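Local structure of prophenoloxidase b (Marsupenaeus japonicus, 3WKY) at residues 444-449 with 483-488; 548-553 with 574-579; 98-103 with 110-115; 85-90 with 94-99. The protein is the inactive precursor of a type 3 copper phenoloxidase from hemolymph, which probably hydroxylates monophenols and oxidises o-diphenols once activated. All coordinates share one frame; numbering follows the deposited sequence.

Contact 1 (444-449 with 483-488); sequences NLLHTF and PDFSYT. With NAG (2-acetamido-2-deoxy-beta-D-glucopyranose), chain F.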
loop_
_atom_site.group_PDB
_atom_site.type_symbol
_atom_site.label_atom_id
_atom_site.label_comp_id
_atom_site.label_asym_id
_atom_site.label_seq_id
_atom_site.Cartn_x
_atom_site.Cartn_y
_atom_site.Cartn_z
ATOM N N ASN A 444 -3.693 -46.220 -29.695
ATOM C CA ASN A 444 -3.382 -44.826 -29.367
ATOM C C ASN A 444 -4.054 -44.294 -28.104
ATOM O O ASN A 444 -4.232 -43.079 -27.951
ATOM C CB ASN A 444 -3.665 -43.922 -30.565
ATOM C CG ASN A 444 -2.932 -44.373 -31.795
ATOM O OD1 ASN A 444 -1.730 -44.649 -31.742
ATOM N ND2 ASN A 444 -3.648 -44.477 -32.919
ATOM N N LEU A 445 -4.416 -45.214 -27.215
ATOM C CA LEU A 445 -5.004 -44.876 -25.924
ATOM C C LEU A 445 -4.137 -45.414 -24.797
ATOM O O LEU A 445 -3.790 -46.603 -24.775
ATOM C CB LEU A 445 -6.425 -45.441 -25.809
ATOM C CG LEU A 445 -7.152 -45.270 -24.468
ATOM C CD1 LEU A 445 -7.412 -43.798 -24.152
ATOM C CD2 LEU A 445 -8.462 -46.056 -24.441
ATOM N N LEU A 446 -3.768 -44.536 -23.864
ATOM C CA LEU A 446 -2.976 -44.937 -22.703
ATOM C C LEU A 446 -3.779 -44.682 -21.437
ATOM O O LEU A 446 -4.619 -43.774 -21.400
ATOM C CB LEU A 446 -1.660 -44.155 -22.646
ATOM C CG LEU A 446 -0.721 -44.304 -23.848
ATOM C CD1 LEU A 446 0.563 -43.513 -23.623
ATOM C CD2 LEU A 446 -0.401 -45.772 -24.098
ATOM N N HIS A 447 -3.540 -45.482 -20.400
ATOM C CA HIS A 447 -4.264 -45.290 -19.150
ATOM C C HIS A 447 -3.336 -45.032 -17.977
ATOM O O HIS A 447 -2.155 -45.364 -18.008
ATOM C CB HIS A 447 -5.144 -46.501 -18.813
ATOM C CG HIS A 447 -6.318 -46.672 -19.721
ATOM N ND1 HIS A 447 -6.308 -47.538 -20.791
ATOM C CD2 HIS A 447 -7.542 -46.086 -19.720
ATOM C CE1 HIS A 447 -7.476 -47.481 -21.411
ATOM N NE2 HIS A 447 -8.241 -46.611 -20.781
ATOM N N THR A 448 -3.890 -44.412 -16.945
ATOM C CA THR A 448 -3.179 -44.280 -15.677
ATOM C C THR A 448 -4.155 -44.585 -14.567
ATOM O O THR A 448 -5.373 -44.518 -14.753
ATOM C CB THR A 448 -2.559 -42.877 -15.422
ATOM O OG1 THR A 448 -3.599 -41.914 -15.219
ATOM C CG2 THR A 448 -1.653 -42.446 -16.568
ATOM N N PHE A 449 -3.625 -44.993 -13.417
ATOM C CA PHE A 449 -4.462 -45.285 -12.247
ATOM C C PHE A 449 -3.605 -45.354 -10.989
ATOM O O PHE A 449 -2.375 -45.354 -11.076
ATOM C CB PHE A 449 -5.253 -46.593 -12.434
ATOM C CG PHE A 449 -4.478 -47.677 -13.131
ATOM C CD1 PHE A 449 -3.353 -48.240 -12.543
ATOM C CD2 PHE A 449 -4.882 -48.135 -14.372
ATOM C CE1 PHE A 449 -2.637 -49.236 -13.186
ATOM C CE2 PHE A 449 -4.173 -49.134 -15.022
ATOM C CZ PHE A 449 -3.051 -49.683 -14.427
ATOM N N PRO A 483 -0.145 -48.949 -17.250
ATOM C CA PRO A 483 0.206 -50.205 -17.941
ATOM C C PRO A 483 1.378 -50.008 -18.894
ATOM O O PRO A 483 1.543 -48.894 -19.408
ATOM C CB PRO A 483 -1.052 -50.516 -18.767
ATOM C CG PRO A 483 -2.158 -49.776 -18.096
ATOM C CD PRO A 483 -1.528 -48.523 -17.527
ATOM N N ASP A 484 2.170 -51.053 -19.147
ATOM C CA ASP A 484 3.169 -50.987 -20.216
ATOM C C ASP A 484 2.500 -50.638 -21.542
ATOM O O ASP A 484 1.328 -50.955 -21.761
ATOM C CB ASP A 484 3.899 -52.326 -20.397
ATOM C CG ASP A 484 4.792 -52.688 -19.223
ATOM O OD1 ASP A 484 5.163 -51.792 -18.435
ATOM O OD2 ASP A 484 5.135 -53.886 -19.102
ATOM N N PHE A 485 3.244 -49.984 -22.427
ATOM C CA PHE A 485 2.781 -49.769 -23.785
ATOM C C PHE A 485 3.946 -49.884 -24.751
ATOM O O PHE A 485 5.111 -49.823 -24.350
ATOM C CB PHE A 485 2.084 -48.405 -23.949
ATOM C CG PHE A 485 2.973 -47.219 -23.677
ATOM C CD1 PHE A 485 3.126 -46.736 -22.384
ATOM C CD2 PHE A 485 3.619 -46.559 -24.717
ATOM C CE1 PHE A 485 3.938 -45.640 -22.125
ATOM C CE2 PHE A 485 4.431 -45.461 -24.469
ATOM C CZ PHE A 485 4.589 -44.998 -23.166
ATOM N N SER A 486 3.631 -50.084 -26.028
ATOM C CA SER A 486 4.658 -50.032 -27.053
ATOM C C SER A 486 4.214 -49.094 -28.166
ATOM O O SER A 486 3.054 -48.679 -28.220
ATOM C CB SER A 486 4.923 -51.419 -27.630
ATOM O OG SER A 486 3.875 -51.786 -28.502
ATOM N N TYR A 487 5.148 -48.733 -29.035
ATOM C CA TYR A 487 4.809 -47.940 -30.209
ATOM C C TYR A 487 5.593 -48.470 -31.403
ATOM O O TYR A 487 6.669 -49.047 -31.236
ATOM C CB TYR A 487 5.064 -46.436 -29.996
ATOM C CG TYR A 487 6.513 -46.056 -29.794
ATOM C CD1 TYR A 487 7.379 -45.939 -30.872
ATOM C CD2 TYR A 487 7.008 -45.776 -28.523
ATOM C CE1 TYR A 487 8.699 -45.599 -30.691
ATOM C CE2 TYR A 487 8.330 -45.419 -28.337
ATOM C CZ TYR A 487 9.167 -45.329 -29.415
ATOM O OH TYR A 487 10.486 -44.982 -29.236
ATOM N N THR A 488 5.059 -48.268 -32.600
ATOM C CA THR A 488 5.767 -48.676 -33.808
ATOM C C THR A 488 5.842 -47.519 -34.792
ATOM O O THR A 488 4.831 -46.868 -35.086
ATOM C CB THR A 488 5.102 -49.896 -34.467
ATOM O OG1 THR A 488 5.144 -50.998 -33.553
ATOM C CG2 THR A 488 5.843 -50.286 -35.757
HETATM C C1 NAG F . 8.175 -53.102 -17.191
HETATM C C2 NAG F . 7.979 -54.618 -17.287
HETATM C C3 NAG F . 6.911 -55.057 -16.294
HETATM C C4 NAG F . 7.319 -54.634 -14.890
HETATM C C5 NAG F . 7.707 -53.158 -14.837
HETATM C C6 NAG F . 8.376 -52.846 -13.505
HETATM C C7 NAG F . 8.439 -55.924 -19.284
HETATM C C8 NAG F . 7.798 -56.717 -20.386
HETATM N N2 NAG F . 7.661 -55.052 -18.640
HETATM O O3 NAG F . 6.750 -56.455 -16.330
HETATM O O4 NAG F . 6.255 -54.870 -13.993
HETATM O O5 NAG F . 8.608 -52.808 -15.873
HETATM O O6 NAG F . 9.721 -53.265 -13.569
HETATM O O7 NAG F . 9.628 -56.092 -19.009
#
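Leu446 turns CG anti to its carbonyl carbon (chi1 -60°), while Phe485 holds its ring between backbone N and carbonyl carbon (chi1 62°), and the side chains meet at about a right angle. Leu446 CD1 lies over the centre of the Phe485 ring, 4.1 Å from its centroid and 4° off the ring normal, a CH-pi contact. The other methyl, CD2, touches the base of the Phe485 ring, 3.6 Å from its CB. Three residues along the strand, the CE2-CZ side of the Phe449 ring meets CG and CD of Pro483 obliquely, with Phe449 CZ 3.6 Å from Pro483 CD. That CD lies 3.3 Å from His447 O. On the far side, Asp484 OD2 accepts a 2.8 Å hydrogen bond from N2 of the sugar. No hydrogen bond joins the segments, which lie in different sheets: strand 445-456 in the seven-stranded mixed sheet, strand 485-493 in the three-stranded one; the contact joins the two sheets of the Ig-like domain, with Val430 of strand 424-432 beside Leu446.

Contact 2 (548-553 with 574-579); sequences HSNESS and WPRNLQ. Unlike the reference sequence in segment 574-579: Arg576 (reference Gln). With NAG (2-acetamido-2-deoxy-beta-D-glucopyranose), chain F.
Arg576, glutamine in the reference sequence, reaches toward glycosylated Asn550. CB starts the chain that way, CG comes to 4.1 Å from Asn550 OD1, and CD lies 3.7 Å from O5 of the sugar. NE donates to Asn550 OD1 at 3.1 Å, on a lone pair in the carbonyl plane but bent (144°), with the amide and guanidinium planes 84° apart. At the tip, NH1 salt-bridges Glu481 and NH2 Asp484. Sugar C1 is bonded to Asn550 ND2, so the arginine probably helps to fix the rotation of the glycosylated amide. A water donates to Asn550 OD1 and Gln579 OE1, each at 2.7 Å, and also bonds Ser549 OG, itself hydrogen-bonded to Phe485 N. Gln579 NE2 gives a nearly straight bond (175°, 3.0 Å) to Ser549 O, whose other face receives Ser552 N. Both segments lie in the connection from strand 541-548, whose last residue is His548, to strand 588-598; Trp574, Pro575 and Leu578 pack on helix 193-205, which carries His199 and His203 of the copper-oxygen pocket.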
loop_
_atom_site.group_PDB
_atom_site.type_symbol
_atom_site.label_atom_id
_atom_site.label_comp_id
_atom_site.label_asym_id
_atom_site.label_seq_id
_atom_site.Cartn_x
_atom_site.Cartn_y
_atom_site.Cartn_z
ATOM N N HIS A 548 9.310 -50.730 -26.638
ATOM C CA HIS A 548 8.495 -50.975 -25.447
ATOM C C HIS A 548 8.740 -49.837 -24.469
ATOM O O HIS A 548 9.832 -49.277 -24.441
ATOM C CB HIS A 548 8.899 -52.292 -24.778
ATOM C CG HIS A 548 8.001 -52.702 -23.645
ATOM N ND1 HIS A 548 8.105 -52.169 -22.380
ATOM C CD2 HIS A 548 6.992 -53.604 -23.598
ATOM C CE1 HIS A 548 7.189 -52.717 -21.597
ATOM N NE2 HIS A 548 6.506 -53.593 -22.309
ATOM N N SER A 549 7.743 -49.520 -23.662
ATOM C CA SER A 549 7.869 -48.394 -22.737
ATOM C C SER A 549 9.001 -48.585 -21.723
ATOM O O SER A 549 9.665 -47.614 -21.347
ATOM C CB SER A 549 6.518 -48.088 -22.077
ATOM O OG SER A 549 6.015 -49.189 -21.339
ATOM N N ASN A 550 9.266 -49.828 -21.318
ATOM C CA ASN A 550 10.349 -50.102 -20.362
ATOM C C ASN A 550 11.729 -49.866 -20.962
ATOM O O ASN A 550 12.721 -49.872 -20.246
ATOM C CB ASN A 550 10.287 -51.541 -19.830
ATOM C CG ASN A 550 9.284 -51.724 -18.709
ATOM O OD1 ASN A 550 8.546 -50.805 -18.356
ATOM N ND2 ASN A 550 9.248 -52.942 -18.149
ATOM N N GLU A 551 11.802 -49.672 -22.278
ATOM C CA GLU A 551 13.085 -49.428 -22.928
ATOM C C GLU A 551 13.394 -47.947 -23.057
ATOM O O GLU A 551 14.462 -47.583 -23.548
ATOM C CB GLU A 551 13.105 -50.002 -24.360
ATOM C CG GLU A 551 12.751 -51.457 -24.510
ATOM C CD GLU A 551 12.849 -51.897 -25.969
ATOM O OE1 GLU A 551 13.960 -52.272 -26.397
ATOM O OE2 GLU A 551 11.830 -51.828 -26.691
ATOM N N SER A 552 12.457 -47.093 -22.657
ATOM C CA SER A 552 12.596 -45.652 -22.912
ATOM C C SER A 552 13.933 -45.069 -22.474
ATOM O O SER A 552 14.464 -45.418 -21.420
ATOM C CB SER A 552 11.490 -44.862 -22.219
ATOM O OG SER A 552 11.785 -43.480 -22.322
ATOM N N SER A 553 14.454 -44.145 -23.276
ATOM C CA SER A 553 15.695 -43.457 -22.956
ATOM C C SER A 553 15.643 -42.706 -21.624
ATOM O O SER A 553 16.686 -42.430 -21.025
ATOM C CB SER A 553 16.016 -42.466 -24.067
ATOM O OG SER A 553 14.909 -41.614 -24.296
ATOM N N TRP A 574 14.104 -41.445 -14.462
ATOM C CA TRP A 574 12.758 -40.884 -14.345
ATOM C C TRP A 574 11.892 -42.015 -13.791
ATOM O O TRP A 574 12.070 -43.155 -14.193
ATOM C CB TRP A 574 12.212 -40.409 -15.694
ATOM C CG TRP A 574 10.874 -39.753 -15.518
ATOM C CD1 TRP A 574 9.647 -40.306 -15.747
ATOM C CD2 TRP A 574 10.631 -38.435 -15.002
ATOM N NE1 TRP A 574 8.654 -39.404 -15.433
ATOM C CE2 TRP A 574 9.231 -38.250 -14.970
ATOM C CE3 TRP A 574 11.459 -37.392 -14.588
ATOM C CZ2 TRP A 574 8.640 -37.057 -14.529
ATOM C CZ3 TRP A 574 10.873 -36.207 -14.145
ATOM C CH2 TRP A 574 9.482 -36.052 -14.123
ATOM N N PRO A 575 10.980 -41.725 -12.845
ATOM C CA PRO A 575 10.196 -42.838 -12.283
ATOM C C PRO A 575 9.314 -43.522 -13.324
ATOM O O PRO A 575 8.517 -42.851 -13.989
ATOM C CB PRO A 575 9.313 -42.153 -11.235
ATOM C CG PRO A 575 10.080 -40.935 -10.846
ATOM C CD PRO A 575 10.737 -40.460 -12.122
ATOM N N ARG A 576 9.444 -44.841 -13.465
ATOM C CA ARG A 576 8.638 -45.549 -14.455
ATOM C C ARG A 576 7.156 -45.322 -14.193
ATOM O O ARG A 576 6.369 -45.182 -15.135
ATOM C CB ARG A 576 8.954 -47.060 -14.491
ATOM C CG ARG A 576 8.182 -47.792 -15.604
ATOM C CD ARG A 576 7.848 -49.257 -15.257
ATOM N NE ARG A 576 6.716 -49.754 -16.047
ATOM C CZ ARG A 576 5.434 -49.590 -15.710
ATOM N NH1 ARG A 576 5.111 -48.947 -14.591
ATOM N NH2 ARG A 576 4.467 -50.068 -16.491
ATOM N N ASN A 577 6.779 -45.250 -12.917
ATOM C CA ASN A 577 5.368 -45.089 -12.574
ATOM C C ASN A 577 4.801 -43.718 -12.955
ATOM O O ASN A 577 3.574 -43.553 -13.052
ATOM C CB ASN A 577 5.107 -45.407 -11.097
ATOM C CG ASN A 577 5.652 -44.336 -10.158
ATOM O OD1 ASN A 577 6.858 -44.216 -9.982
ATOM N ND2 ASN A 577 4.756 -43.563 -9.547
ATOM N N LEU A 578 5.689 -42.749 -13.192
ATOM C CA LEU A 578 5.263 -41.412 -13.651
ATOM C C LEU A 578 5.627 -41.170 -15.107
ATOM O O LEU A 578 5.698 -40.030 -15.568
ATOM C CB LEU A 578 5.856 -40.299 -12.765
ATOM C CG LEU A 578 5.558 -40.391 -11.268
ATOM C CD1 LEU A 578 6.199 -39.199 -10.528
ATOM C CD2 LEU A 578 4.048 -40.445 -10.981
ATOM N N GLN A 579 5.851 -42.249 -15.852
ATOM C CA GLN A 579 6.250 -42.122 -17.242
ATOM C C GLN A 579 5.137 -41.546 -18.123
ATOM O O GLN A 579 5.407 -40.915 -19.146
ATOM C CB GLN A 579 6.669 -43.497 -17.761
ATOM C CG GLN A 579 7.132 -43.543 -19.185
ATOM C CD GLN A 579 7.695 -44.915 -19.496
ATOM O OE1 GLN A 579 7.394 -45.881 -18.784
ATOM N NE2 GLN A 579 8.532 -45.009 -20.532
HETATM C C1 NAG F . 8.175 -53.102 -17.191
HETATM C C2 NAG F . 7.979 -54.618 -17.287
HETATM C C3 NAG F . 6.911 -55.057 -16.294
HETATM C C4 NAG F . 7.319 -54.634 -14.890
HETATM C C5 NAG F . 7.707 -53.158 -14.837
HETATM C C6 NAG F . 8.376 -52.846 -13.505
HETATM C C7 NAG F . 8.439 -55.924 -19.284
HETATM C C8 NAG F . 7.798 -56.717 -20.386
HETATM N N2 NAG F . 7.661 -55.052 -18.640
HETATM O O3 NAG F . 6.750 -56.455 -16.330
HETATM O O4 NAG F . 6.255 -54.870 -13.993
HETATM O O5 NAG F . 8.608 -52.808 -15.873
HETATM O O6 NAG F . 9.721 -53.265 -13.569
HETATM O O7 NAG F . 9.628 -56.092 -19.009
HETATM O O HOH W 1 7.117 -48.582 -19.040
#

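Contact 3 (98-103 with 110-115); sequences DVAIMV and AVFLAA
Phe112 reaches across from helix 109-122 to Ala100 and Val103, one turn apart on helix 93-103, and the far end of its ring does the touching. With CG anti to the backbone N (chi1 179°), the ring stands well out from its own helix, bridging backbones whose nearest CA atoms, those of Ala100 and Phe112, are 8.5 Å apart. CE1 and CZ settle against Ala100: CZ lies 4.2 Å from its CB, while CE1 comes obliquely to 3.8 Å from its carbonyl O. Val103 meets the ring at the edge, its CG1 being 4.1 Å from Phe112 CE1. No hydrogen bond crosses. Replacing Phe112 with an alanine would probably open a gap in front of Ala100 and Val103, since a single methyl cannot span the distance between the helices. The two helices follow each other in the all-alpha domain, linked by a short loop; Val111 and Ala114 pack on Val80 and Ala115 on Leu83 of helix 74-89, and Val103 rests on Leu57.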
loop_
_atom_site.group_PDB
_atom_site.type_symbol
_atom_site.label_atom_id
_atom_site.label_comp_id
_atom_site.label_asym_id
_atom_site.label_seq_id
_atom_site.Cartn_x
_atom_site.Cartn_y
_atom_site.Cartn_z
ATOM N N ASP A 98 36.591 -50.023 4.632
ATOM C CA ASP A 98 37.248 -49.734 5.905
ATOM C C ASP A 98 37.184 -48.253 6.268
ATOM O O ASP A 98 36.957 -47.900 7.426
ATOM C CB ASP A 98 38.714 -50.177 5.878
ATOM C CG ASP A 98 38.873 -51.684 5.769
ATOM O OD1 ASP A 98 37.894 -52.421 6.031
ATOM O OD2 ASP A 98 39.992 -52.127 5.424
ATOM N N VAL A 99 37.413 -47.388 5.284
ATOM C CA VAL A 99 37.372 -45.946 5.522
ATOM C C VAL A 99 35.961 -45.502 5.920
ATOM O O VAL A 99 35.789 -44.706 6.847
ATOM C CB VAL A 99 37.873 -45.153 4.298
ATOM C CG1 VAL A 99 37.537 -43.674 4.435
ATOM C CG2 VAL A 99 39.371 -45.344 4.124
ATOM N N ALA A 100 34.960 -46.039 5.227
ATOM C CA ALA A 100 33.555 -45.780 5.540
ATOM C C ALA A 100 33.224 -46.147 6.986
ATOM O O ALA A 100 32.707 -45.321 7.739
ATOM C CB ALA A 100 32.650 -46.542 4.583
ATOM N N ILE A 101 33.515 -47.392 7.360
ATOM C CA ILE A 101 33.262 -47.886 8.715
ATOM C C ILE A 101 33.949 -47.030 9.782
ATOM O O ILE A 101 33.359 -46.730 10.820
ATOM C CB ILE A 101 33.714 -49.357 8.863
ATOM C CG1 ILE A 101 32.807 -50.281 8.051
ATOM C CG2 ILE A 101 33.707 -49.781 10.326
ATOM C CD1 ILE A 101 31.368 -50.277 8.516
ATOM N N MET A 102 35.188 -46.620 9.519
ATOM C CA MET A 102 35.936 -45.817 10.483
ATOM C C MET A 102 35.377 -44.402 10.655
ATOM O O MET A 102 35.342 -43.872 11.769
ATOM C CB MET A 102 37.420 -45.741 10.096
ATOM C CG MET A 102 38.262 -44.920 11.070
ATOM S SD MET A 102 40.048 -45.039 10.802
ATOM C CE MET A 102 40.282 -46.804 11.037
ATOM N N VAL A 103 34.940 -43.795 9.553
ATOM C CA VAL A 103 34.549 -42.384 9.569
ATOM C C VAL A 103 33.074 -42.174 9.939
ATOM O O VAL A 103 32.675 -41.073 10.326
ATOM C CB VAL A 103 34.867 -41.702 8.213
ATOM C CG1 VAL A 103 33.789 -42.012 7.191
ATOM C CG2 VAL A 103 35.014 -40.209 8.388
ATOM N N ALA A 110 23.631 -37.585 6.946
ATOM C CA ALA A 110 23.134 -37.260 5.607
ATOM C C ALA A 110 24.283 -36.907 4.665
ATOM O O ALA A 110 24.259 -37.251 3.481
ATOM C CB ALA A 110 22.087 -36.133 5.663
ATOM N N VAL A 111 25.293 -36.226 5.196
ATOM C CA VAL A 111 26.503 -35.937 4.440
ATOM C C VAL A 111 27.204 -37.255 4.080
ATOM O O VAL A 111 27.672 -37.435 2.952
ATOM C CB VAL A 111 27.442 -35.000 5.234
ATOM C CG1 VAL A 111 28.848 -34.962 4.621
ATOM C CG2 VAL A 111 26.848 -33.585 5.299
ATOM N N PHE A 112 27.229 -38.188 5.029
ATOM C CA PHE A 112 27.807 -39.520 4.795
ATOM C C PHE A 112 27.105 -40.243 3.640
ATOM O O PHE A 112 27.757 -40.710 2.693
ATOM C CB PHE A 112 27.732 -40.350 6.083
ATOM C CG PHE A 112 28.268 -41.751 5.943
ATOM C CD1 PHE A 112 29.636 -41.991 5.996
ATOM C CD2 PHE A 112 27.404 -42.826 5.774
ATOM C CE1 PHE A 112 30.135 -43.279 5.880
ATOM C CE2 PHE A 112 27.896 -44.120 5.650
ATOM C CZ PHE A 112 29.264 -44.346 5.703
ATOM N N LEU A 113 25.778 -40.329 3.718
ATOM C CA LEU A 113 24.969 -40.939 2.665
ATOM C C LEU A 113 25.138 -40.278 1.304
ATOM O O LEU A 113 25.242 -40.970 0.288
ATOM C CB LEU A 113 23.488 -40.954 3.056
ATOM C CG LEU A 113 23.151 -41.911 4.192
ATOM C CD1 LEU A 113 21.697 -41.792 4.572
ATOM C CD2 LEU A 113 23.484 -43.348 3.766
ATOM N N ALA A 114 25.155 -38.948 1.271
ATOM C CA ALA A 114 25.311 -38.231 0.002
ATOM C C ALA A 114 26.653 -38.565 -0.640
ATOM O O ALA A 114 26.727 -38.862 -1.835
ATOM C CB ALA A 114 25.183 -36.724 0.219
ATOM N N ALA A 115 27.711 -38.521 0.166
ATOM C CA ALA A 115 29.057 -38.858 -0.297
ATOM C C ALA A 115 29.132 -40.290 -0.850
ATOM O O ALA A 115 29.800 -40.540 -1.864
ATOM C CB ALA A 115 30.079 -38.653 0.844
#

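Contact 4 (85-90 with 94-99); sequences KVFIEA and NVLKDV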
loop_
_atom_site.group_PDB
_atom_site.type_symbol
_atom_site.label_atom_id
_atom_site.label_comp_id
_atom_site.label_asym_id
_atom_site.label_seq_id
_atom_site.Cartn_x
_atom_site.Cartn_y
_atom_site.Cartn_z
ATOM N N LYS A 85 35.722 -37.552 -1.939
ATOM C CA LYS A 85 37.055 -37.561 -2.538
ATOM C C LYS A 85 37.894 -38.702 -1.967
ATOM O O LYS A 85 38.575 -39.418 -2.704
ATOM C CB LYS A 85 37.763 -36.222 -2.314
ATOM C CG LYS A 85 39.239 -36.219 -2.732
ATOM C CD LYS A 85 39.932 -34.919 -2.357
ATOM C CE LYS A 85 41.443 -35.020 -2.532
ATOM N NZ LYS A 85 41.833 -35.231 -3.950
ATOM N N VAL A 86 37.825 -38.879 -0.651
ATOM C CA VAL A 86 38.552 -39.951 0.013
ATOM C C VAL A 86 38.002 -41.319 -0.384
ATOM O O VAL A 86 38.775 -42.239 -0.652
ATOM C CB VAL A 86 38.533 -39.780 1.552
ATOM C CG1 VAL A 86 39.284 -40.916 2.231
ATOM C CG2 VAL A 86 39.133 -38.439 1.937
ATOM N N PHE A 87 36.674 -41.443 -0.437
ATOM C CA PHE A 87 36.025 -42.686 -0.847
ATOM C C PHE A 87 36.422 -43.050 -2.282
ATOM O O PHE A 87 36.751 -44.196 -2.585
ATOM C CB PHE A 87 34.499 -42.548 -0.813
ATOM C CG PHE A 87 33.904 -42.460 0.574
ATOM C CD1 PHE A 87 34.659 -42.727 1.708
ATOM C CD2 PHE A 87 32.561 -42.131 0.732
ATOM C CE1 PHE A 87 34.087 -42.647 2.981
ATOM C CE2 PHE A 87 31.982 -42.052 1.993
ATOM C CZ PHE A 87 32.745 -42.313 3.121
ATOM N N ILE A 88 36.362 -42.055 -3.160
ATOM C CA ILE A 88 36.597 -42.249 -4.585
ATOM C C ILE A 88 38.052 -42.625 -4.856
ATOM O O ILE A 88 38.338 -43.453 -5.729
ATOM C CB ILE A 88 36.218 -40.970 -5.362
ATOM C CG1 ILE A 88 34.692 -40.817 -5.393
ATOM C CG2 ILE A 88 36.784 -40.988 -6.774
ATOM C CD1 ILE A 88 34.220 -39.378 -5.625
ATOM N N GLU A 89 38.964 -42.028 -4.095
ATOM C CA GLU A 89 40.395 -42.227 -4.322
ATOM C C GLU A 89 40.973 -43.430 -3.566
ATOM O O GLU A 89 42.164 -43.714 -3.671
ATOM C CB GLU A 89 41.173 -40.948 -3.998
ATOM C CG GLU A 89 40.884 -39.788 -4.949
ATOM C CD GLU A 89 41.645 -38.520 -4.588
ATOM O OE1 GLU A 89 42.308 -38.497 -3.529
ATOM O OE2 GLU A 89 41.576 -37.541 -5.362
ATOM N N ALA A 90 40.135 -44.135 -2.812
ATOM C CA ALA A 90 40.571 -45.342 -2.106
ATOM C C ALA A 90 41.144 -46.365 -3.087
ATOM O O ALA A 90 40.571 -46.592 -4.158
ATOM C CB ALA A 90 39.420 -45.948 -1.330
ATOM N N ASN A 94 37.774 -52.816 -0.706
ATOM C CA ASN A 94 38.005 -53.231 0.677
ATOM C C ASN A 94 38.463 -52.057 1.537
ATOM O O ASN A 94 37.978 -51.861 2.650
ATOM C CB ASN A 94 39.022 -54.380 0.748
ATOM C CG ASN A 94 38.420 -55.718 0.354
ATOM O OD1 ASN A 94 37.316 -56.064 0.777
ATOM N ND2 ASN A 94 39.141 -56.475 -0.469
ATOM N N VAL A 95 39.398 -51.275 1.010
ATOM C CA VAL A 95 39.862 -50.080 1.699
ATOM C C VAL A 95 38.747 -49.030 1.818
ATOM O O VAL A 95 38.608 -48.371 2.854
ATOM C CB VAL A 95 41.094 -49.485 0.998
ATOM C CG1 VAL A 95 41.410 -48.107 1.542
ATOM C CG2 VAL A 95 42.295 -50.416 1.160
ATOM N N LEU A 96 37.946 -48.883 0.764
ATOM C CA LEU A 96 36.792 -47.982 0.819
ATOM C C LEU A 96 35.867 -48.380 1.968
ATOM O O LEU A 96 35.477 -47.542 2.782
ATOM C CB LEU A 96 36.032 -47.987 -0.513
ATOM C CG LEU A 96 34.624 -47.381 -0.537
ATOM C CD1 LEU A 96 34.646 -45.962 -0.032
ATOM C CD2 LEU A 96 34.043 -47.435 -1.946
ATOM N N LYS A 97 35.537 -49.666 2.032
ATOM C CA LYS A 97 34.704 -50.210 3.095
ATOM C C LYS A 97 35.273 -49.906 4.489
ATOM O O LYS A 97 34.532 -49.553 5.409
ATOM C CB LYS A 97 34.547 -51.717 2.890
ATOM C CG LYS A 97 33.797 -52.447 3.993
ATOM C CD LYS A 97 33.843 -53.966 3.787
ATOM C CE LYS A 97 35.064 -54.614 4.451
ATOM N NZ LYS A 97 36.373 -54.221 3.845
ATOM N N ASP A 98 36.591 -50.023 4.632
ATOM C CA ASP A 98 37.248 -49.734 5.905
ATOM C C ASP A 98 37.184 -48.253 6.268
ATOM O O ASP A 98 36.957 -47.900 7.426
ATOM C CB ASP A 98 38.714 -50.177 5.878
ATOM C CG ASP A 98 38.873 -51.684 5.769
ATOM O OD1 ASP A 98 37.894 -52.421 6.031
ATOM O OD2 ASP A 98 39.992 -52.127 5.424
ATOM N N VAL A 99 37.413 -47.388 5.284
ATOM C CA VAL A 99 37.372 -45.946 5.522
ATOM C C VAL A 99 35.961 -45.502 5.920
ATOM O O VAL A 99 35.789 -44.706 6.847
ATOM C CB VAL A 99 37.873 -45.153 4.298
ATOM C CG1 VAL A 99 37.537 -43.674 4.435
ATOM C CG2 VAL A 99 39.371 -45.344 4.124
#
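Leu96 pushes its CD1 methyl into the angle where the Phe87 ring leaves its stem, 3.5 Å from Phe87 CB and 3.6 Å from Phe87 CG, the side chains crossing at about a right angle. Setting CG opposite the backbone N (chi1 165°) carries the Leu96 branch back toward the partner helix. A second bump, Val99 CG1, fits between Val86 and Phe87: it is 3.9 Å from both Val86 CG1 and Phe87 CE1, meeting the ring at its edge and in its plane. The segments form an antiparallel helical hairpin in the all-alpha domain, the axes of 85-89 and 94-99 approaching to 9.2 Å at 155°. A serine in place of Phe87 would keep CB but would probably leave Leu96 CD1 without the ring that walls it and Val99 CG1 without one side of its notch. Nearer the turn, Ala90 CB fills the dip between Val95 and Leu96, 4.1 Å from Val95 CG1 and 4.0 Å from Leu96 CB, while Ala90 O accepts from Arg123, just after helix 109-122.

How the contacts relate
The contacts fall into two pairs. Contacts 4 and 3 come first along the chain, both in the all-alpha domain, with centres 9 Å apart; helix 93-103 serves both, and Phe87 touches Phe112, Ala100, Val103 and Ala115, so helices 74-89, 93-103 and 109-122 pack as one bundle. Contacts 1 and 2 follow in the Ig-like domain, 11 Å apart. They meet through the Asp484-Arg576 salt bridge, and both touch the sugar on Asn550, so the sheet-to-sheet packing and the glycosylated loop form one continuous region. Between the pairs the centres are 32 to 45 Å apart with no direct touch, reflecting the multidomain build of the chain.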